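Local coordinates for sensor protein (Shewanella oneidensis, PDB 3LIC) that is a putative histidine kinase of a two-component system that probably senses an extracellular signal, not yet identified, through its PDC-fold domain, at residues E7-L10 / Y11-A15; Y95-S99 / G100-L104; I218-A221 / T222-D226. All blocks are in the same frame, centred on the assembly; numbering follows the deposited sequence.

How the contacts relate
Contacts 1 and 3 each join successive turns of one helix, 2-46 and 218-226, while contact 2 is the turn end of the hairpin 92-96/101-105. The two helical contacts are partly buried and lie on the same side of the chain's centre, the centres of contacts 1 and 3 about 18 Å apart; both pack on strand 241-248 of the five-stranded sheet. Contact 2 is a surface contact at the edge of the six-stranded sheet, the centres of contacts 1 and 2 about 41 Å apart and those of contacts 2 and 3 likewise. Chemistry follows place: contact 1 has a long salt bridge on its outer side, contact 3 an aromatic-aliphatic pair facing the sheet, and contact 2 an amide-hydroxyl bond, a CH-pi contact and a serine-held turn.

Contact 1: E7-L10 / Y11-A15; sequences EKRL and YENLA
The carbonyl oxygen of R9 receives two backbone N-H groups: N13 N at 3.1 Å and, by a weak and bent bond, E12 N at 3.2 Å. The side chain of N13 also lies close to this oxygen, its CG 3.4 Å from R9 O. Regular i to i+4 bonds run before and after it, from Y11 N to E7 O (3.0 Å) and from L14 N to L10 O (3.0 Å). E7 and Y11 lie alongside each other and point the same way. With E7 CG anti to the backbone N (chi1 -177°), the aliphatic part of the glutamate reaches the tyrosine, CG standing 3.8 Å from Y11 CE2; the carboxylate and ring planes are 41° apart. One residue on, K8 and E12 pair as a long salt bridge, K8 NZ to E12 OE2 3.8 Å. L10 and L14 pack on L243 of strand 241-248 and L265 of helix 262-268. The long N-terminal helix is thus amphipathic here: leucines join it to the sheet and the C-terminal helix, whereas the exposed K8-E12 pair probably adds only a modest, solvent-weakened attraction.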
loop_
_atom_site.group_PDB
_atom_site.type_symbol
_atom_site.label_atom_id
_atom_site.label_comp_id
_atom_site.label_asym_id
_atom_site.label_seq_id
_atom_site.Cartn_x
_atom_site.Cartn_y
_atom_site.Cartn_z
ATOM N N GLU A 7 -32.583 0.963 7.004
ATOM C CA GLU A 7 -31.583 0.713 5.967
ATOM C C GLU A 7 -30.992 1.969 5.300
ATOM O O GLU A 7 -29.803 2.030 5.056
ATOM C CB GLU A 7 -32.106 -0.215 4.871
ATOM C CG GLU A 7 -31.034 -0.526 3.837
ATOM C CD GLU A 7 -31.464 -1.659 2.934
ATOM O OE1 GLU A 7 -32.339 -1.409 2.063
ATOM O OE2 GLU A 7 -30.960 -2.804 3.133
ATOM N N LYS A 8 -31.837 2.938 4.975
ATOM C CA LYS A 8 -31.337 4.140 4.400
ATOM C C LYS A 8 -30.379 4.881 5.396
ATOM O O LYS A 8 -29.375 5.460 4.980
ATOM C CB LYS A 8 -32.492 4.990 3.985
ATOM C CG LYS A 8 -32.142 6.323 3.451
ATOM C CD LYS A 8 -33.359 7.219 3.566
ATOM C CE LYS A 8 -32.946 8.720 3.649
ATOM N NZ LYS A 8 -33.268 9.399 2.363
ATOM N N ARG A 9 -30.669 4.830 6.697
ATOM C CA ARG A 9 -29.799 5.453 7.699
ATOM C C ARG A 9 -28.492 4.669 7.797
ATOM O O ARG A 9 -27.445 5.273 7.942
ATOM C CB ARG A 9 -30.470 5.464 9.086
ATOM C CG ARG A 9 -29.849 6.370 10.156
ATOM C CD ARG A 9 -30.856 6.469 11.364
ATOM N NE ARG A 9 -32.222 6.153 10.906
ATOM C CZ ARG A 9 -33.131 5.507 11.629
ATOM N NH1 ARG A 9 -32.840 5.140 12.856
ATOM N NH2 ARG A 9 -34.340 5.231 11.129
ATOM N N LEU A 10 -28.559 3.338 7.776
ATOM C CA LEU A 10 -27.370 2.513 7.807
ATOM C C LEU A 10 -26.423 2.846 6.657
ATOM O O LEU A 10 -25.193 2.915 6.855
ATOM C CB LEU A 10 -27.682 0.998 7.798
ATOM C CG LEU A 10 -28.400 0.499 9.062
ATOM C CD1 LEU A 10 -28.824 -0.982 8.951
ATOM C CD2 LEU A 10 -27.536 0.779 10.363
ATOM N N TYR A 11 -26.973 3.025 5.455
ATOM C CA TYR A 11 -26.133 3.327 4.291
ATOM C C TYR A 11 -25.512 4.726 4.392
ATOM O O TYR A 11 -24.392 4.971 3.869
ATOM C CB TYR A 11 -26.904 3.200 2.981
ATOM C CG TYR A 11 -26.897 1.789 2.422
ATOM C CD1 TYR A 11 -25.688 1.074 2.270
ATOM C CD2 TYR A 11 -28.098 1.159 2.043
ATOM C CE1 TYR A 11 -25.699 -0.217 1.776
ATOM C CE2 TYR A 11 -28.107 -0.131 1.517
ATOM C CZ TYR A 11 -26.915 -0.809 1.386
ATOM O OH TYR A 11 -26.923 -2.058 0.860
ATOM N N GLU A 12 -26.242 5.655 5.004
ATOM C CA GLU A 12 -25.720 7.021 5.082
ATOM C C GLU A 12 -24.511 7.014 6.008
ATOM O O GLU A 12 -23.541 7.646 5.732
ATOM C CB GLU A 12 -26.803 8.001 5.547
ATOM C CG GLU A 12 -28.003 7.970 4.597
ATOM C CD GLU A 12 -29.096 8.966 4.965
ATOM O OE1 GLU A 12 -29.244 9.275 6.185
ATOM O OE2 GLU A 12 -29.806 9.409 4.027
ATOM N N ASN A 13 -24.578 6.234 7.081
ATOM C CA ASN A 13 -23.508 6.166 8.050
ATOM C C ASN A 13 -22.321 5.453 7.424
ATOM O O ASN A 13 -21.206 5.896 7.570
ATOM C CB ASN A 13 -23.935 5.422 9.305
ATOM C CG ASN A 13 -24.993 6.171 10.103
ATOM O OD1 ASN A 13 -25.264 7.341 9.857
ATOM N ND2 ASN A 13 -25.617 5.478 11.052
ATOM N N LEU A 14 -22.582 4.359 6.715
ATOM C CA LEU A 14 -21.514 3.634 6.023
ATOM C C LEU A 14 -20.863 4.553 5.004
ATOM O O LEU A 14 -19.642 4.463 4.850
ATOM C CB LEU A 14 -21.979 2.319 5.356
ATOM C CG LEU A 14 -22.248 1.135 6.284
ATOM C CD1 LEU A 14 -23.030 0.052 5.532
ATOM C CD2 LEU A 14 -20.988 0.490 6.967
ATOM N N ALA A 15 -21.650 5.421 4.335
ATOM C CA ALA A 15 -21.097 6.334 3.298
ATOM C C ALA A 15 -20.161 7.321 3.966
ATOM O O ALA A 15 -19.149 7.721 3.377
ATOM C CB ALA A 15 -22.189 7.125 2.557
#

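Contact 2: Y95-S99 / G100-L104; sequences YRSGS and GFNYL
The turn end of the beta hairpin 92-96/101-105 is tied by an antiparallel pair, Y95 with N102, and by an ST turn at S97. Y95 and N102 form a hydrogen-bonded pair, N102 N to Y95 O at 2.9 Å and Y95 N to N102 O at 3.1 Å. Their side chains are joined as well. Y95 CG sits between the backbone N and the carbonyl carbon (chi1 68°), which carries the ring across to the partner strand. There N102 CB lies over one ring face, 3.7 Å from the centroid in a CH-pi contact, and N102 ND2 donates to Y95 OH at 2.9 Å with a nearly straight bond (169°). The hydroxyl lies in the amide plane, although ring and amide planes are 86° apart. L104 CD2 touches the ring edge, 3.9 Å from Y95 CE2. An alanine in place of Y95 is likely to leave N102 ND2 without its hydroxyl acceptor and the L104 methyl without the ring edge it packs against. In the turn, S97 N donates to G100 O at 3.0 Å, and S97 OG accepts from S99 N at 3.0 Å. R96 and F101 run alongside on the other face, R96 NH2 at the edge of the phenyl ring, 3.8 Å from F101 CE1. R96 NH1 reaches the carbonyl oxygens of F72 and N69, just before strand 74-79, while F101 packs on I66 and Q67 of helix 55-68, linking this edge hairpin to the helix beside it.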
loop_
_atom_site.group_PDB
_atom_site.type_symbol
_atom_site.label_atom_id
_atom_site.label_comp_id
_atom_site.label_asym_id
_atom_site.label_seq_id
_atom_site.Cartn_x
_atom_site.Cartn_y
_atom_site.Cartn_z
ATOM N N TYR A 95 13.815 -0.747 8.529
ATOM C CA TYR A 95 12.372 -1.020 8.724
ATOM C C TYR A 95 12.096 -1.054 10.230
ATOM O O TYR A 95 13.039 -1.216 11.029
ATOM C CB TYR A 95 11.887 -2.313 8.000
ATOM C CG TYR A 95 12.426 -3.639 8.558
ATOM C CD1 TYR A 95 11.714 -4.383 9.515
ATOM C CD2 TYR A 95 13.665 -4.136 8.117
ATOM C CE1 TYR A 95 12.259 -5.652 10.059
ATOM C CE2 TYR A 95 14.194 -5.355 8.586
ATOM C CZ TYR A 95 13.493 -6.108 9.549
ATOM O OH TYR A 95 14.102 -7.297 9.962
ATOM N N ARG A 96 10.838 -0.785 10.619
ATOM C CA ARG A 96 10.496 -0.838 12.050
ATOM C C ARG A 96 10.143 -2.273 12.510
ATOM O O ARG A 96 9.370 -2.956 11.871
ATOM C CB ARG A 96 9.520 0.278 12.502
ATOM C CG ARG A 96 8.042 0.009 12.491
ATOM C CD ARG A 96 7.235 1.340 12.162
ATOM N NE ARG A 96 7.756 2.427 12.973
ATOM C CZ ARG A 96 7.994 3.681 12.600
ATOM N NH1 ARG A 96 7.766 4.132 11.397
ATOM N NH2 ARG A 96 8.463 4.507 13.501
ATOM N N SER A 97 10.807 -2.730 13.565
ATOM C CA SER A 97 10.579 -4.072 14.134
ATOM C C SER A 97 9.750 -3.727 15.364
ATOM O O SER A 97 9.506 -2.543 15.640
ATOM C CB SER A 97 11.895 -4.688 14.556
ATOM O OG SER A 97 12.424 -3.928 15.676
ATOM N N GLY A 98 9.250 -4.697 16.097
ATOM C CA GLY A 98 8.482 -4.306 17.233
ATOM C C GLY A 98 9.338 -3.656 18.315
ATOM O O GLY A 98 8.818 -3.210 19.326
ATOM N N SER A 99 10.653 -3.551 18.127
ATOM C CA SER A 99 11.467 -3.084 19.282
ATOM C C SER A 99 12.531 -2.027 18.916
ATOM O O SER A 99 13.256 -1.475 19.768
ATOM C CB SER A 99 12.067 -4.291 20.030
ATOM O OG SER A 99 13.181 -4.786 19.297
ATOM N N GLY A 100 12.588 -1.713 17.631
ATOM C CA GLY A 100 13.655 -0.894 17.119
ATOM C C GLY A 100 13.480 -0.710 15.639
ATOM O O GLY A 100 12.340 -0.703 15.106
ATOM N N PHE A 101 14.637 -0.597 14.991
ATOM C CA PHE A 101 14.766 -0.362 13.599
ATOM C C PHE A 101 15.862 -1.289 13.198
ATOM O O PHE A 101 16.954 -1.303 13.801
ATOM C CB PHE A 101 15.120 1.118 13.354
ATOM C CG PHE A 101 14.121 2.034 13.945
ATOM C CD1 PHE A 101 12.914 2.259 13.309
ATOM C CD2 PHE A 101 14.341 2.612 15.194
ATOM C CE1 PHE A 101 11.964 3.099 13.877
ATOM C CE2 PHE A 101 13.337 3.447 15.815
ATOM C CZ PHE A 101 12.154 3.670 15.158
ATOM N N ASN A 102 15.553 -2.131 12.229
ATOM C CA ASN A 102 16.495 -3.134 11.767
ATOM C C ASN A 102 17.071 -2.601 10.512
ATOM O O ASN A 102 16.404 -1.867 9.818
ATOM C CB ASN A 102 15.745 -4.446 11.460
ATOM C CG ASN A 102 15.336 -5.182 12.780
ATOM O OD1 ASN A 102 15.718 -4.740 13.880
ATOM N ND2 ASN A 102 14.599 -6.279 12.674
ATOM N N TYR A 103 18.274 -3.010 10.178
ATOM C CA TYR A 103 18.900 -2.606 8.974
ATOM C C TYR A 103 19.438 -3.848 8.203
ATOM O O TYR A 103 19.934 -4.823 8.830
ATOM C CB TYR A 103 20.045 -1.666 9.274
ATOM C CG TYR A 103 20.949 -1.530 8.053
ATOM C CD1 TYR A 103 20.665 -0.606 7.042
ATOM C CD2 TYR A 103 22.079 -2.353 7.894
ATOM C CE1 TYR A 103 21.475 -0.509 5.876
ATOM C CE2 TYR A 103 22.918 -2.218 6.762
ATOM C CZ TYR A 103 22.588 -1.276 5.759
ATOM O OH TYR A 103 23.390 -1.190 4.630
ATOM N N LEU A 104 19.332 -3.852 6.870
ATOM C CA LEU A 104 20.113 -4.801 6.099
ATOM C C LEU A 104 20.365 -4.204 4.749
ATOM O O LEU A 104 19.564 -3.377 4.268
ATOM C CB LEU A 104 19.435 -6.180 5.931
ATOM C CG LEU A 104 18.185 -6.320 5.065
ATOM C CD1 LEU A 104 17.976 -7.781 4.553
ATOM C CD2 LEU A 104 17.051 -5.882 5.936
#

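Contact 3: I218-A221 / T222-D226; sequences IAFA and TLLND
L224 leans back on F220 one turn earlier in helix 218-226. Its CB lies 3.7 Å from A221 O, and its CG rests 3.5 Å from F220 O, the carbonyl that also accepts L224 N at 3.0 Å. Beyond CG, the CD1 methyl reaches the phenyl ring: it stands over one face, offset toward the rim, 4.2 Å from the centroid of the F220 ring in a CH-pi contact. F220 has its CG trans to the backbone N (chi1 -171°), which places the ring where this methyl can meet it near CE2 and CZ. On the exposed side of the helix, T222 doubles the grip on I218 O. T222 N donates at 2.9 Å nearly in line with the carbonyl, and T222 OG1 donates to the same oxygen at 3.1 Å from above the carbonyl plane, tying the threonine hydroxyl to the preceding turn. A221 O accepts N225 N at 2.9 Å in an almost linear bond (177°). F220 turns its ring toward the five-stranded sheet, stacking with F234 of strand 230-235 and touching A244 and V246 of strand 241-248. V246 also meets L223 and L224, and W209 from a loop packs against F220 and L224, seating the short helix on the sheet.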
loop_
_atom_site.group_PDB
_atom_site.type_symbol
_atom_site.label_atom_id
_atom_site.label_comp_id
_atom_site.label_asym_id
_atom_site.label_seq_id
_atom_site.Cartn_x
_atom_site.Cartn_y
_atom_site.Cartn_z
ATOM N N ILE A 218 -24.404 -9.105 -7.826
ATOM C CA ILE A 218 -24.290 -8.421 -9.101
ATOM C C ILE A 218 -24.119 -6.932 -8.939
ATOM O O ILE A 218 -23.207 -6.361 -9.538
ATOM C CB ILE A 218 -25.487 -8.713 -10.026
ATOM C CG1 ILE A 218 -25.525 -10.215 -10.334
ATOM C CG2 ILE A 218 -25.435 -7.776 -11.311
ATOM C CD1 ILE A 218 -26.686 -10.643 -11.264
ATOM N N ALA A 219 -24.995 -6.282 -8.159
ATOM C CA ALA A 219 -24.914 -4.823 -8.036
ATOM C C ALA A 219 -23.604 -4.405 -7.356
ATOM O O ALA A 219 -23.006 -3.381 -7.704
ATOM C CB ALA A 219 -26.133 -4.248 -7.299
ATOM N N PHE A 220 -23.151 -5.185 -6.374
ATOM C CA PHE A 220 -21.870 -4.882 -5.743
ATOM C C PHE A 220 -20.767 -5.038 -6.810
ATOM O O PHE A 220 -19.933 -4.152 -6.994
ATOM C CB PHE A 220 -21.641 -5.781 -4.509
ATOM C CG PHE A 220 -20.444 -5.395 -3.687
ATOM C CD1 PHE A 220 -20.227 -4.082 -3.351
ATOM C CD2 PHE A 220 -19.515 -6.369 -3.270
ATOM C CE1 PHE A 220 -19.131 -3.696 -2.608
ATOM C CE2 PHE A 220 -18.398 -6.003 -2.517
ATOM C CZ PHE A 220 -18.204 -4.645 -2.178
ATOM N N ALA A 221 -20.789 -6.130 -7.557
ATOM C CA ALA A 221 -19.742 -6.328 -8.590
ATOM C C ALA A 221 -19.730 -5.250 -9.706
ATOM O O ALA A 221 -18.650 -4.864 -10.179
ATOM C CB ALA A 221 -19.772 -7.777 -9.166
ATOM N N THR A 222 -20.895 -4.703 -10.069
ATOM C CA THR A 222 -20.943 -3.637 -11.104
ATOM C C THR A 222 -20.349 -2.352 -10.583
ATOM O O THR A 222 -19.577 -1.661 -11.263
ATOM C CB THR A 222 -22.391 -3.301 -11.568
ATOM O OG1 THR A 222 -23.030 -4.500 -12.010
ATOM C CG2 THR A 222 -22.375 -2.284 -12.693
ATOM N N LEU A 223 -20.756 -2.027 -9.364
ATOM C CA LEU A 223 -20.162 -0.938 -8.613
ATOM C C LEU A 223 -18.614 -1.019 -8.645
ATOM O O LEU A 223 -17.916 -0.050 -8.974
ATOM C CB LEU A 223 -20.676 -1.021 -7.180
ATOM C CG LEU A 223 -20.420 0.269 -6.462
ATOM C CD1 LEU A 223 -20.856 1.424 -7.393
ATOM C CD2 LEU A 223 -21.201 0.225 -5.181
ATOM N N LEU A 224 -18.088 -2.183 -8.294
ATOM C CA LEU A 224 -16.628 -2.365 -8.326
ATOM C C LEU A 224 -16.082 -2.184 -9.741
ATOM O O LEU A 224 -15.211 -1.366 -9.920
ATOM C CB LEU A 224 -16.205 -3.709 -7.680
ATOM C CG LEU A 224 -16.517 -3.862 -6.156
ATOM C CD1 LEU A 224 -16.070 -5.194 -5.617
ATOM C CD2 LEU A 224 -15.951 -2.736 -5.255
ATOM N N ASN A 225 -16.618 -2.910 -10.739
ATOM C CA ASN A 225 -16.218 -2.760 -12.184
ATOM C C ASN A 225 -16.340 -1.380 -12.814
ATOM O O ASN A 225 -15.534 -0.990 -13.615
ATOM C CB ASN A 225 -17.011 -3.707 -13.073
ATOM C CG ASN A 225 -16.813 -5.144 -12.689
ATOM O OD1 ASN A 225 -15.772 -5.509 -12.148
ATOM N ND2 ASN A 225 -17.813 -5.984 -12.961
ATOM N N ASP A 226 -17.378 -0.652 -12.481
ATOM C CA ASP A 226 -17.531 0.691 -13.024
ATOM C C ASP A 226 -16.539 1.651 -12.389
ATOM O O ASP A 226 -16.360 2.756 -12.871
ATOM C CB ASP A 226 -18.958 1.224 -12.831
ATOM C CG ASP A 226 -20.005 0.502 -13.733
ATOM O OD1 ASP A 226 -19.656 -0.344 -14.606
ATOM O OD2 ASP A 226 -21.200 0.781 -13.545
#